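Local coordinates for iron-regulated outer membrane protein (Neisseria meningitidis, PDB 4B7O) that probably takes up siderophore-bound iron across the outer membrane as a TonB-dependent transporter, with a plug domain set inside a transmembrane beta-barrel, at residues Val241-Leu246 / Ile278-Glu283; Asn483-Phe488 / Tyr506-Pro511; Gly202-Gly207 / Leu215-Arg220; Pro354-Ile359 / Lys390-Leu395; Asp261-Ile266 / Thr316-Gly321. All coordinates share one frame; numbering follows the deposited sequence.

Contact 1 (Val241-Leu246 / Ile278-Glu283); sequences VPYSAL and IRTVRE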
# COMPACT_ATOMS: atom_id res chain seq x y z
N VAL A 241 23.91 0.01 5.50
CA VAL A 241 22.93 0.53 6.42
C VAL A 241 22.65 -0.62 7.40
O VAL A 241 22.15 -1.69 7.02
CB VAL A 241 21.65 0.96 5.65
CG1 VAL A 241 20.54 1.39 6.59
CG2 VAL A 241 21.96 2.06 4.63
N PRO A 242 23.00 -0.44 8.68
CA PRO A 242 22.91 -1.58 9.62
C PRO A 242 21.48 -2.17 9.85
O PRO A 242 20.48 -1.42 9.95
CB PRO A 242 23.48 -1.00 10.91
CG PRO A 242 24.36 0.09 10.43
CD PRO A 242 23.68 0.71 9.26
N TYR A 243 21.39 -3.50 9.95
CA TYR A 243 20.11 -4.23 10.16
C TYR A 243 19.09 -3.98 9.05
O TYR A 243 17.91 -3.81 9.28
CB TYR A 243 19.51 -3.92 11.53
CG TYR A 243 20.56 -4.05 12.62
CD1 TYR A 243 21.11 -5.31 12.92
CD2 TYR A 243 21.03 -2.94 13.29
CE1 TYR A 243 22.10 -5.44 13.87
CE2 TYR A 243 22.02 -3.07 14.25
CZ TYR A 243 22.54 -4.33 14.54
OH TYR A 243 23.54 -4.48 15.49
N SER A 244 19.58 -4.00 7.84
CA SER A 244 18.75 -3.74 6.71
C SER A 244 18.61 -5.00 5.91
O SER A 244 18.07 -4.95 4.82
CB SER A 244 19.33 -2.59 5.87
OG SER A 244 20.56 -2.93 5.26
N ALA A 245 19.06 -6.12 6.48
CA ALA A 245 19.01 -7.46 5.85
C ALA A 245 17.69 -8.12 6.12
O ALA A 245 17.18 -8.08 7.24
CB ALA A 245 20.15 -8.37 6.39
N LEU A 246 17.10 -8.73 5.10
CA LEU A 246 15.89 -9.50 5.33
C LEU A 246 15.87 -10.73 4.51
O LEU A 246 16.18 -10.69 3.32
CB LEU A 246 14.66 -8.68 4.98
CG LEU A 246 14.22 -7.69 6.07
CD1 LEU A 246 13.03 -6.88 5.56
CD2 LEU A 246 13.89 -8.35 7.42
N ILE A 278 17.52 -9.78 11.66
CA ILE A 278 17.89 -9.02 12.84
C ILE A 278 17.51 -7.58 12.54
O ILE A 278 18.13 -6.93 11.73
CB ILE A 278 19.42 -9.14 13.13
CG1 ILE A 278 19.88 -10.61 13.20
CG2 ILE A 278 19.83 -8.40 14.39
CD1 ILE A 278 18.79 -11.52 13.68
N ARG A 279 16.50 -7.08 13.25
CA ARG A 279 15.85 -5.83 12.95
C ARG A 279 15.70 -4.99 14.21
O ARG A 279 15.29 -5.52 15.25
CB ARG A 279 14.45 -6.08 12.36
CG ARG A 279 14.46 -6.85 11.05
CD ARG A 279 14.88 -5.98 9.87
NE ARG A 279 13.77 -5.18 9.36
CZ ARG A 279 13.90 -4.22 8.45
NH1 ARG A 279 15.09 -3.92 7.94
NH2 ARG A 279 12.84 -3.55 8.05
N THR A 280 16.01 -3.69 14.07
CA THR A 280 15.90 -2.68 15.17
C THR A 280 14.51 -2.50 15.79
O THR A 280 13.47 -2.93 15.24
CB THR A 280 16.42 -1.28 14.71
OG1 THR A 280 15.73 -0.84 13.52
CG2 THR A 280 17.93 -1.30 14.42
N VAL A 281 14.48 -1.84 16.95
CA VAL A 281 13.20 -1.64 17.62
C VAL A 281 12.30 -0.78 16.71
O VAL A 281 11.20 -1.20 16.39
CB VAL A 281 13.35 -1.09 19.06
CG1 VAL A 281 11.97 -0.70 19.65
CG2 VAL A 281 13.98 -2.18 19.93
N ARG A 282 12.83 0.36 16.27
CA ARG A 282 12.24 1.25 15.28
C ARG A 282 12.74 1.00 13.86
O ARG A 282 13.77 1.55 13.45
CB ARG A 282 12.59 2.67 15.64
CG ARG A 282 12.28 3.03 17.07
CD ARG A 282 13.07 4.27 17.39
NE ARG A 282 13.21 4.44 18.80
CZ ARG A 282 13.93 3.61 19.57
NH1 ARG A 282 14.55 2.56 19.04
NH2 ARG A 282 14.01 3.82 20.89
N GLU A 283 12.00 0.22 13.09
CA GLU A 283 12.51 -0.17 11.80
C GLU A 283 12.78 1.06 10.89
O GLU A 283 13.64 1.00 10.05
CB GLU A 283 11.61 -1.21 11.16
CG GLU A 283 11.58 -2.57 11.86
CD GLU A 283 10.96 -3.66 10.99
OE1 GLU A 283 10.56 -3.35 9.84
OE2 GLU A 283 10.90 -4.84 11.42
O HOH W 1 16.24 -3.04 11.33

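Contact 2 (Asn483-Phe488 / Tyr506-Pro511); sequences NLNPSF and YASRSP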
# COMPACT_ATOMS: atom_id res chain seq x y z
N ASN A 483 -22.20 7.18 8.45
CA ASN A 483 -22.24 8.35 7.58
C ASN A 483 -22.88 7.91 6.26
O ASN A 483 -22.80 6.73 5.88
CB ASN A 483 -20.84 8.92 7.28
CG ASN A 483 -20.02 9.29 8.50
OD1 ASN A 483 -19.76 8.46 9.37
ND2 ASN A 483 -19.55 10.54 8.53
N LEU A 484 -23.50 8.86 5.55
CA LEU A 484 -23.94 8.64 4.15
C LEU A 484 -22.93 9.30 3.22
O LEU A 484 -22.59 10.47 3.40
CB LEU A 484 -25.33 9.27 3.92
CG LEU A 484 -26.58 8.38 4.04
CD1 LEU A 484 -26.63 7.23 3.04
CD2 LEU A 484 -26.72 7.82 5.45
N ASN A 485 -22.45 8.59 2.22
CA ASN A 485 -21.45 9.17 1.35
C ASN A 485 -21.87 9.17 -0.10
O ASN A 485 -21.99 8.09 -0.70
CB ASN A 485 -20.13 8.46 1.51
CG ASN A 485 -19.62 8.49 2.93
OD1 ASN A 485 -19.25 9.54 3.51
ND2 ASN A 485 -19.54 7.33 3.47
N PRO A 486 -22.14 10.37 -0.66
CA PRO A 486 -22.65 10.52 -2.01
C PRO A 486 -21.54 10.74 -2.98
O PRO A 486 -20.60 11.45 -2.68
CB PRO A 486 -23.50 11.78 -1.92
CG PRO A 486 -22.90 12.60 -0.85
CD PRO A 486 -22.31 11.62 0.12
N SER A 487 -21.62 10.15 -4.15
CA SER A 487 -20.59 10.42 -5.11
C SER A 487 -21.14 10.51 -6.53
O SER A 487 -22.09 9.78 -6.87
CB SER A 487 -19.52 9.32 -5.03
OG SER A 487 -20.05 8.09 -5.50
N PHE A 488 -20.53 11.36 -7.36
CA PHE A 488 -20.81 11.33 -8.81
C PHE A 488 -19.61 11.72 -9.65
O PHE A 488 -18.73 12.42 -9.21
CB PHE A 488 -22.12 12.15 -9.17
CG PHE A 488 -21.97 13.68 -9.14
CD1 PHE A 488 -21.35 14.33 -8.09
CD2 PHE A 488 -22.45 14.46 -10.19
CE1 PHE A 488 -21.19 15.72 -8.09
CE2 PHE A 488 -22.31 15.84 -10.22
CZ PHE A 488 -21.69 16.48 -9.15
N TYR A 506 -17.62 11.82 -1.86
CA TYR A 506 -17.46 11.70 -0.44
C TYR A 506 -17.08 10.26 -0.09
O TYR A 506 -17.52 9.27 -0.77
CB TYR A 506 -18.79 12.01 0.25
CG TYR A 506 -19.02 13.48 0.38
CD1 TYR A 506 -18.48 14.17 1.45
CD2 TYR A 506 -19.71 14.20 -0.61
CE1 TYR A 506 -18.65 15.54 1.56
CE2 TYR A 506 -19.90 15.56 -0.49
CZ TYR A 506 -19.38 16.22 0.59
OH TYR A 506 -19.57 17.57 0.70
N ALA A 507 -16.25 10.14 0.95
CA ALA A 507 -15.95 8.81 1.56
C ALA A 507 -15.52 8.98 2.99
O ALA A 507 -15.00 10.05 3.40
CB ALA A 507 -14.89 8.01 0.73
N SER A 508 -15.78 7.94 3.79
CA SER A 508 -15.36 8.02 5.21
C SER A 508 -14.44 6.88 5.59
O SER A 508 -14.52 5.79 5.03
CB SER A 508 -16.54 8.08 6.17
OG SER A 508 -17.51 7.13 5.76
N ARG A 509 -13.58 7.15 6.55
CA ARG A 509 -12.71 6.14 7.12
C ARG A 509 -12.84 6.18 8.64
O ARG A 509 -12.69 7.24 9.24
CB ARG A 509 -11.30 6.46 6.74
CG ARG A 509 -10.39 5.26 6.67
CD ARG A 509 -9.18 5.66 5.86
NE ARG A 509 -8.04 4.81 6.11
CZ ARG A 509 -7.82 3.70 5.45
NH1 ARG A 509 -8.65 3.33 4.49
NH2 ARG A 509 -6.75 2.97 5.74
N SER A 510 -13.16 5.03 9.24
CA SER A 510 -13.21 4.83 10.70
C SER A 510 -11.88 4.92 11.38
O SER A 510 -10.86 4.59 10.79
CB SER A 510 -13.75 3.42 10.99
OG SER A 510 -13.04 2.42 10.27
N PRO A 511 -11.86 5.37 12.64
CA PRO A 511 -10.60 5.57 13.38
C PRO A 511 -9.82 4.29 13.36
O PRO A 511 -10.42 3.22 13.43
CB PRO A 511 -11.07 5.79 14.81
CG PRO A 511 -12.55 6.03 14.76
CD PRO A 511 -13.02 5.92 13.36

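Contact 3 (Gly202-Gly207 / Leu215-Arg220); sequences GASVFG and LFSYNR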
# COMPACT_ATOMS: atom_id res chain seq x y z
N GLY A 202 13.04 -18.80 -7.00
CA GLY A 202 11.68 -19.17 -6.83
C GLY A 202 11.29 -20.25 -7.79
O GLY A 202 11.95 -20.46 -8.78
N ALA A 203 10.21 -20.93 -7.47
CA ALA A 203 9.71 -21.95 -8.35
C ALA A 203 8.18 -21.96 -8.31
O ALA A 203 7.53 -21.73 -7.27
CB ALA A 203 10.25 -23.29 -7.93
N SER A 204 7.60 -22.25 -9.45
CA SER A 204 6.18 -22.39 -9.48
C SER A 204 5.75 -23.61 -10.29
O SER A 204 6.41 -23.97 -11.27
CB SER A 204 5.56 -21.09 -10.02
OG SER A 204 4.18 -21.14 -9.75
N VAL A 205 4.65 -24.26 -9.86
CA VAL A 205 3.97 -25.29 -10.70
C VAL A 205 2.43 -25.00 -10.82
O VAL A 205 1.81 -24.48 -9.90
CB VAL A 205 4.31 -26.71 -10.18
CG1 VAL A 205 3.76 -26.93 -8.78
CG2 VAL A 205 3.81 -27.80 -11.11
N PHE A 206 1.82 -25.26 -11.97
CA PHE A 206 0.50 -24.76 -12.25
C PHE A 206 -0.10 -25.50 -13.41
O PHE A 206 0.59 -26.13 -14.22
CB PHE A 206 0.57 -23.27 -12.67
CG PHE A 206 1.68 -22.96 -13.63
CD1 PHE A 206 2.95 -22.61 -13.15
CD2 PHE A 206 1.49 -23.06 -15.00
CE1 PHE A 206 3.99 -22.37 -14.02
CE2 PHE A 206 2.53 -22.84 -15.89
CZ PHE A 206 3.79 -22.48 -15.41
N GLY A 207 -1.41 -25.38 -13.53
CA GLY A 207 -2.07 -25.89 -14.73
C GLY A 207 -3.57 -25.76 -14.64
O GLY A 207 -4.14 -25.27 -13.64
N LEU A 215 -2.46 -23.54 -8.83
CA LEU A 215 -1.10 -23.14 -8.87
C LEU A 215 -0.46 -23.30 -7.50
O LEU A 215 -1.10 -23.05 -6.49
CB LEU A 215 -1.08 -21.73 -9.43
CG LEU A 215 -0.05 -20.69 -9.12
CD1 LEU A 215 -0.12 -19.68 -10.25
CD2 LEU A 215 -0.40 -20.05 -7.82
N PHE A 216 0.80 -23.71 -7.47
CA PHE A 216 1.56 -23.51 -6.24
C PHE A 216 2.86 -22.77 -6.50
O PHE A 216 3.64 -23.14 -7.39
CB PHE A 216 1.77 -24.81 -5.45
CG PHE A 216 2.64 -24.64 -4.26
CD1 PHE A 216 2.11 -24.13 -3.07
CD2 PHE A 216 4.02 -24.92 -4.33
CE1 PHE A 216 2.94 -23.93 -1.95
CE2 PHE A 216 4.85 -24.71 -3.22
CZ PHE A 216 4.31 -24.22 -2.03
N SER A 217 3.11 -21.74 -5.71
CA SER A 217 4.29 -20.91 -5.93
C SER A 217 5.09 -20.55 -4.69
O SER A 217 4.54 -20.12 -3.68
CB SER A 217 3.90 -19.63 -6.61
OG SER A 217 4.79 -19.46 -7.64
N TYR A 218 6.41 -20.67 -4.81
CA TYR A 218 7.32 -20.40 -3.74
C TYR A 218 8.38 -19.39 -4.19
O TYR A 218 8.92 -19.51 -5.29
CB TYR A 218 8.00 -21.71 -3.33
CG TYR A 218 9.04 -21.47 -2.26
CD1 TYR A 218 8.65 -21.15 -0.94
CD2 TYR A 218 10.39 -21.51 -2.56
CE1 TYR A 218 9.59 -20.90 0.05
CE2 TYR A 218 11.35 -21.27 -1.57
CZ TYR A 218 10.94 -20.96 -0.27
OH TYR A 218 11.88 -20.72 0.70
N ASN A 219 8.75 -18.46 -3.33
CA ASN A 219 9.77 -17.49 -3.70
C ASN A 219 10.59 -17.06 -2.50
O ASN A 219 10.07 -16.77 -1.41
CB ASN A 219 9.15 -16.25 -4.37
CG ASN A 219 10.07 -15.64 -5.41
OD1 ASN A 219 10.89 -14.71 -5.13
ND2 ASN A 219 9.97 -16.17 -6.65
N ARG A 220 11.89 -17.00 -2.67
CA ARG A 220 12.66 -16.51 -1.58
C ARG A 220 13.61 -15.45 -2.04
O ARG A 220 14.13 -15.52 -3.12
CB ARG A 220 13.35 -17.63 -0.85
CG ARG A 220 14.60 -17.17 -0.13
CD ARG A 220 15.20 -18.32 0.64
NE ARG A 220 16.01 -17.91 1.78
CZ ARG A 220 17.26 -18.34 1.98
NH1 ARG A 220 17.83 -19.17 1.10
NH2 ARG A 220 17.96 -17.95 3.05

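Contact 4 (Pro354-Ile359 / Lys390-Leu395); sequences PNHTRI and KPQAFL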
# COMPACT_ATOMS: atom_id res chain seq x y z
N PRO A 354 10.50 -14.85 23.68
CA PRO A 354 9.57 -14.73 22.57
C PRO A 354 8.37 -13.80 22.85
O PRO A 354 7.79 -13.86 23.95
CB PRO A 354 9.12 -16.19 22.31
CG PRO A 354 10.20 -17.05 22.86
CD PRO A 354 10.83 -16.26 23.98
N ASN A 355 8.04 -12.94 21.88
CA ASN A 355 6.84 -12.11 21.94
C ASN A 355 6.05 -12.23 20.64
O ASN A 355 6.61 -12.00 19.60
CB ASN A 355 7.22 -10.64 22.20
CG ASN A 355 6.02 -9.81 22.58
OD1 ASN A 355 5.00 -10.38 22.95
ND2 ASN A 355 6.14 -8.47 22.51
N HIS A 356 4.78 -12.60 20.72
CA HIS A 356 3.92 -12.84 19.56
C HIS A 356 2.86 -11.81 19.58
O HIS A 356 2.21 -11.60 20.60
CB HIS A 356 3.22 -14.20 19.61
CG HIS A 356 4.15 -15.35 19.43
ND1 HIS A 356 5.06 -15.72 20.39
CD2 HIS A 356 4.35 -16.22 18.34
CE1 HIS A 356 5.78 -16.78 19.94
NE2 HIS A 356 5.36 -17.07 18.68
N THR A 357 2.69 -11.13 18.45
CA THR A 357 1.62 -10.15 18.28
C THR A 357 0.87 -10.46 16.99
O THR A 357 1.49 -10.72 15.92
CB THR A 357 2.16 -8.71 18.29
OG1 THR A 357 3.31 -8.62 19.14
CG2 THR A 357 1.06 -7.73 18.79
N ARG A 358 -0.45 -10.43 17.10
CA ARG A 358 -1.29 -10.84 16.00
C ARG A 358 -2.36 -9.82 15.68
O ARG A 358 -2.90 -9.19 16.59
CB ARG A 358 -1.94 -12.20 16.33
CG ARG A 358 -1.72 -13.22 15.24
CD ARG A 358 -1.80 -14.66 15.72
NE ARG A 358 -3.18 -15.01 16.05
CZ ARG A 358 -3.56 -15.42 17.26
NH1 ARG A 358 -2.66 -15.52 18.22
NH2 ARG A 358 -4.84 -15.72 17.51
N ILE A 359 -2.71 -9.69 14.40
CA ILE A 359 -3.86 -8.89 13.99
C ILE A 359 -4.66 -9.72 13.02
O ILE A 359 -4.11 -10.29 12.10
CB ILE A 359 -3.46 -7.63 13.26
CG1 ILE A 359 -2.45 -6.83 14.05
CG2 ILE A 359 -4.69 -6.76 13.07
CD1 ILE A 359 -1.97 -5.64 13.25
N LYS A 390 -4.58 -8.93 18.91
CA LYS A 390 -4.43 -9.93 20.01
C LYS A 390 -3.00 -10.01 20.38
O LYS A 390 -2.24 -10.68 19.70
CB LYS A 390 -4.82 -11.34 19.54
CG LYS A 390 -5.97 -11.32 18.55
CD LYS A 390 -6.11 -12.63 17.82
CE LYS A 390 -7.42 -12.60 17.08
NZ LYS A 390 -7.80 -13.95 16.62
N PRO A 391 -2.59 -9.25 21.41
CA PRO A 391 -1.22 -9.30 21.88
C PRO A 391 -0.97 -10.58 22.74
O PRO A 391 -1.92 -11.27 23.09
CB PRO A 391 -1.10 -8.05 22.72
CG PRO A 391 -2.50 -7.77 23.19
CD PRO A 391 -3.44 -8.41 22.25
N GLN A 392 0.29 -10.91 23.06
CA GLN A 392 0.57 -12.15 23.78
C GLN A 392 -0.05 -12.15 25.17
O GLN A 392 -0.65 -13.15 25.59
CB GLN A 392 2.07 -12.32 23.90
CG GLN A 392 2.51 -13.67 24.46
CD GLN A 392 3.91 -14.00 23.98
OE1 GLN A 392 4.08 -14.49 22.84
NE2 GLN A 392 4.92 -13.72 24.83
N ALA A 393 0.11 -11.05 25.89
CA ALA A 393 -0.61 -10.84 27.15
C ALA A 393 -0.67 -9.34 27.42
O ALA A 393 0.15 -8.58 26.90
CB ALA A 393 0.14 -11.54 28.26
N PHE A 394 -1.62 -8.90 28.22
CA PHE A 394 -1.62 -7.52 28.64
C PHE A 394 -0.63 -7.20 29.76
O PHE A 394 -0.31 -8.06 30.54
CB PHE A 394 -3.04 -7.13 28.96
CG PHE A 394 -3.95 -7.24 27.76
CD1 PHE A 394 -4.02 -6.19 26.81
CD2 PHE A 394 -4.67 -8.40 27.52
CE1 PHE A 394 -4.82 -6.29 25.69
CE2 PHE A 394 -5.48 -8.51 26.36
CZ PHE A 394 -5.54 -7.46 25.45
N LEU A 395 -0.13 -5.96 29.81
CA LEU A 395 0.94 -5.59 30.72
C LEU A 395 0.68 -4.25 31.42
O LEU A 395 1.60 -3.60 31.92
CB LEU A 395 2.29 -5.59 30.03
CG LEU A 395 2.75 -6.91 29.38
CD1 LEU A 395 3.79 -6.63 28.28
CD2 LEU A 395 3.32 -7.92 30.37

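Contact 5 (Asp261-Ile266 / Thr316-Gly321); sequences DGDHRI and TGKDLG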
# COMPACT_ATOMS: atom_id res chain seq x y z
N ASP A 261 -21.17 -23.95 -17.21
CA ASP A 261 -20.90 -23.69 -18.61
C ASP A 261 -20.08 -22.42 -18.87
O ASP A 261 -20.15 -21.83 -19.95
CB ASP A 261 -22.23 -23.66 -19.39
CG ASP A 261 -22.16 -24.43 -20.68
OD1 ASP A 261 -21.43 -23.96 -21.59
OD2 ASP A 261 -22.80 -25.52 -20.77
N GLY A 262 -19.28 -22.02 -17.90
CA GLY A 262 -18.38 -20.92 -18.11
C GLY A 262 -18.81 -19.70 -17.36
O GLY A 262 -18.04 -18.78 -17.17
N ASP A 263 -20.04 -19.68 -16.88
CA ASP A 263 -20.53 -18.51 -16.17
C ASP A 263 -20.17 -18.37 -14.72
O ASP A 263 -20.67 -17.44 -14.07
CB ASP A 263 -22.04 -18.47 -16.21
CG ASP A 263 -22.55 -18.09 -17.55
OD1 ASP A 263 -21.72 -17.87 -18.48
OD2 ASP A 263 -23.80 -18.02 -17.66
N HIS A 264 -19.42 -19.30 -14.14
CA HIS A 264 -19.18 -19.22 -12.71
C HIS A 264 -17.81 -19.62 -12.40
O HIS A 264 -17.23 -20.52 -13.04
CB HIS A 264 -20.08 -20.12 -11.94
CG HIS A 264 -21.51 -19.76 -12.06
ND1 HIS A 264 -22.22 -19.98 -13.19
CD2 HIS A 264 -22.39 -19.19 -11.13
CE1 HIS A 264 -23.50 -19.57 -13.00
NE2 HIS A 264 -23.60 -19.09 -11.74
N ARG A 265 -17.25 -18.96 -11.40
CA ARG A 265 -15.89 -19.27 -11.05
C ARG A 265 -15.72 -19.17 -9.54
O ARG A 265 -16.25 -18.24 -8.94
CB ARG A 265 -14.98 -18.32 -11.79
CG ARG A 265 -13.53 -18.70 -11.73
CD ARG A 265 -12.66 -17.53 -12.16
NE ARG A 265 -11.24 -17.79 -11.93
CZ ARG A 265 -10.63 -18.98 -12.05
NH1 ARG A 265 -11.29 -20.08 -12.40
NH2 ARG A 265 -9.34 -19.07 -11.82
N ILE A 266 -15.04 -20.15 -8.95
CA ILE A 266 -14.69 -20.14 -7.52
C ILE A 266 -13.18 -20.32 -7.43
O ILE A 266 -12.58 -21.19 -8.08
CB ILE A 266 -15.35 -21.33 -6.76
CG1 ILE A 266 -16.82 -21.39 -7.06
CG2 ILE A 266 -15.31 -21.16 -5.26
CD1 ILE A 266 -17.58 -20.48 -6.12
N THR A 316 -17.06 -15.46 -8.74
CA THR A 316 -17.66 -14.66 -9.85
C THR A 316 -18.77 -15.36 -10.66
O THR A 316 -18.49 -16.25 -11.44
CB THR A 316 -16.63 -14.20 -10.88
OG1 THR A 316 -15.57 -13.50 -10.22
CG2 THR A 316 -17.28 -13.21 -11.96
N GLY A 317 -20.00 -14.89 -10.49
CA GLY A 317 -21.12 -15.30 -11.38
C GLY A 317 -21.79 -14.27 -12.31
O GLY A 317 -22.06 -13.14 -11.90
N LYS A 318 -22.05 -14.69 -13.56
CA LYS A 318 -22.82 -13.90 -14.55
C LYS A 318 -24.20 -14.49 -14.85
O LYS A 318 -24.35 -15.71 -14.86
CB LYS A 318 -22.09 -13.83 -15.89
CG LYS A 318 -20.67 -14.34 -15.86
CD LYS A 318 -20.48 -15.34 -17.02
CE LYS A 318 -20.33 -14.72 -18.40
NZ LYS A 318 -18.97 -14.10 -18.48
N ASP A 319 -25.18 -13.62 -15.13
CA ASP A 319 -26.42 -14.02 -15.82
C ASP A 319 -27.28 -14.79 -14.91
O ASP A 319 -27.80 -15.82 -15.26
CB ASP A 319 -26.13 -14.90 -17.05
CG ASP A 319 -25.43 -14.14 -18.15
OD1 ASP A 319 -25.60 -12.90 -18.19
OD2 ASP A 319 -24.70 -14.76 -18.96
N LEU A 320 -27.43 -14.24 -13.71
CA LEU A 320 -28.12 -14.89 -12.64
C LEU A 320 -29.54 -14.33 -12.53
O LEU A 320 -29.99 -13.86 -11.44
CB LEU A 320 -27.33 -14.64 -11.36
CG LEU A 320 -27.58 -15.58 -10.19
CD1 LEU A 320 -26.30 -16.37 -9.88
CD2 LEU A 320 -28.10 -14.78 -8.99
N GLY A 321 -30.26 -14.39 -13.65
CA GLY A 321 -31.59 -13.79 -13.69
C GLY A 321 -31.47 -12.29 -13.65
O GLY A 321 -30.81 -11.68 -14.49

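Contact 1 (Val241-Leu246 / Ile278-Glu283)
Tyr-243 and Arg-279 mark the closest backbone approach, 5.3 Å between CA atoms, of the loop between strands 212-223 and 246-259 and the loop between strands 264-276 and 303-320, at one end of the barrel; the touching parts run 128° apart. One water joins the backbones, donating to Tyr-243 O and accepting from Thr-280 N, each at 2.8 Å. The Tyr-243 ring leans on the other loop: CD1 meets Ile-278 CG2, and CD2 on the other flank meets Thr-280 CG2. Arg-279 starts away from the partner, but bends at chi2 and chi3 (-76° and -82°) bring its guanidinium back, with Leu-246 CD1 over one face. NH1 gives a weak bond to Tyr-243 O, 3.1 Å long, and NH2 forms a salt bridge with Glu-283 OE1 (2.9 Å). NH2 also reaches Asn-101 O in the plug domain. The arginine's charge is probably balanced mainly by Glu-283, while Asn-101 O accepts a further hydrogen bond and the tyrosine carbonyl a weak one, itself also bound by the bridging water.

Contact 2 (Asn483-Phe488 / Tyr506-Pro511)
Tyr-506 N donates to Pro-486 O across 3.1 Å at 165°, the backbone hydrogen bond that joins these segments of two neighbouring barrel strands. Their axes come within 5.4 Å and run 143° apart. The CA atoms lie 5.1 Å apart at Asn-485 and Tyr-506 but 7.3 Å at Asn-483 and Ser-508, so the strands splay towards the latter pair.

Where they diverge, a side-chain hydrogen bond spans the gap. Asn-485 ND2 donates to Ser-508 OG over 3.1 Å, with the hydroxyl tilted 21° from the amide plane. The other end of this amide is also held, since OD1 accepts from Arg-536 NE, and ND2 has a further, weak bond to Asp-467. With both ends engaged, the rotation of the amide is well defined.

Apolar packing accompanies the backbone bond. The pyrrolidine ring of Pro-486 lies obliquely against the base of Tyr-506, its CD 3.5 Å from Tyr-506 CB and its CG 3.6 Å from Tyr-506 CD2. Pro-486 O sits at the edge of the tyrosine ring, near its plane.

The segments belong to the hairpin of strands 478-493 and 498-509, flanked by strand 458-472 beyond the first and strand 535-547 beyond the second. Arg-509 reaches Asp-118 on strand 118-121 in a salt bridge.

Contact 3 (Gly202-Gly207 / Leu215-Arg220)
Ser-204 and Ser-217 face each other in a non-hydrogen-bonded pair, their OG atoms 2.8 Å apart. Ser-204 OG, placed trans to its own backbone N (chi1 -167°), also lies 3.1 Å from Phe-216 O. On the same side of the sheet, Phe-206 and Leu-215 meet through their CB atoms at 3.9 Å; the phenyl ring then turns away from the leucine towards Leu-177 of helix 174-177, which Leu-215 also touches. Gly-202 completes this face opposite Asn-219, whose amide folds over the glycine with ND2 3.5 Å from Gly-202 CA, in the space that a side chain would need. The other face carries Ala-203 with Tyr-218 and Val-205 with Phe-216. Contact there is looser, Val-205 CG1 approaching Phe-216 CB at 4.4 Å. Both of these pairs are hydrogen-bonded in both directions, from Ala-203 N to Tyr-218 O at 2.9 Å and from Phe-216 N to Val-205 O at 2.7 Å among them, and the strands run 176° apart. Regular backbone bonding thus holds the hairpin, while its faces differ: the serine side mixes polar groups with packing against helix 174-177, whereas exposed Val-205 and Phe-216 give an apolar surface, consistent with a barrel exterior.

Contact 4 (Pro354-Ile359 / Lys390-Leu395)
Gln-392 OE1 accepts two hydrogen bonds from one residue, His-356, whose backbone N and ring ND1 both lie 2.9 Å away. The two donors arrive differently: ND1 comes nearly in line with the C=O bond of the amide, while the backbone N sits well above the carbonyl plane. At its other end, Gln-392 NE2 donates to Pro-354 O at 3.0 Å and 168°, with that oxygen in the amide plane. The glutamine reaches this far because its CG stands opposite its own N (chi1 -172°) and the chain continues extended. Three bonds thus fix the amide and its flip, with the histidine ring turned 38° from it.

Between the two segments, backbone-to-backbone bonding is confined to Arg-358 and Lys-390, a hydrogen-bonded antiparallel pair. Lys-390 N donates to Arg-358 O at 2.9 Å. The return bond, from Arg-358 N to Lys-390 O, is longer at 3.2 Å and less straight.

Their side chains pack on the same face. Lys-390 CD lies over one face of the Arg-358 guanidinium, 3.4 Å from NH2, although the like charges Lys-390 NZ and Arg-358 NH2 are only 3.6 Å apart. Lys-390 NZ has a weak bond to Thr-360, and Arg-358 a long, weak ion pair with Glu-334.

Beyond the last backbone pair, the Gln-392 side chain ties the loop to strand 355-373, at the end of a hairpin of the TonB-dependent receptor beta-barrel.

Contact 5 (Asp261-Ile266 / Thr316-Gly321)
The His-264 imidazole has Leu-320 CD1 at its edge, near the ring plane and 4.3 Å from NE2, while Gly-317 CA approaches obliquely, 4.1 Å from CD2. The ring also meets that of Phe-259, their planes about 20° apart. Two carboxylates, those of Asp-263 and Asp-319, are turned 72° to each other, and their OD2 atoms come within 3.6 Å, a closeness of like charges that would be unfavourable if both were ionised. Asp-263 OD1 rests instead against the aliphatic part of Lys-318, 3.2 Å from CD. The lysine chain, bent at chi2, chi3 and chi4, crosses the aspartate at about a right angle and leaves NZ 4.7 Å from OD1, so any attraction between the two charges would act without direct contact. These residues lie where strands 264-276 and 303-320, adjacent antiparallel strands of the barrel, come to their ends at the protein surface. Arg-265 and Thr-316 form a hydrogen-bonded pair, with Thr-316 N donating to Arg-265 O at 2.9 Å, and Lys-318 N continues the ladder by donating to Asp-263 O at 167°. Between them His-264 faces Gly-317 in a non-hydrogen-bonded pair, where the glycine leaves room for the imidazole. The extended Arg-265 side chain leads away to a salt bridge with Asp-213.

Contact 3 comes first along the chain, on the hairpin of strands 198-209 and 212-223. Contacts 1 and 5 then alternate: strand 246-259 leads from 241-246 towards 261-266, strand 264-276 from there to 278-283, and strand 303-320 on to 316-321. Their centres lie 48 Å apart, on opposite sides of the chain's centre, so these strands link loops near one end of the barrel with turns near the other. Contacts 4 and 2 follow on later hairpins, 33 Å apart between centres. Contacts 1 and 3 approach to about 7 Å between nearest atoms, without touching. Together the five sample antiparallel strands at several places round the barrel wall and its connecting loops, the framework that surrounds the plug.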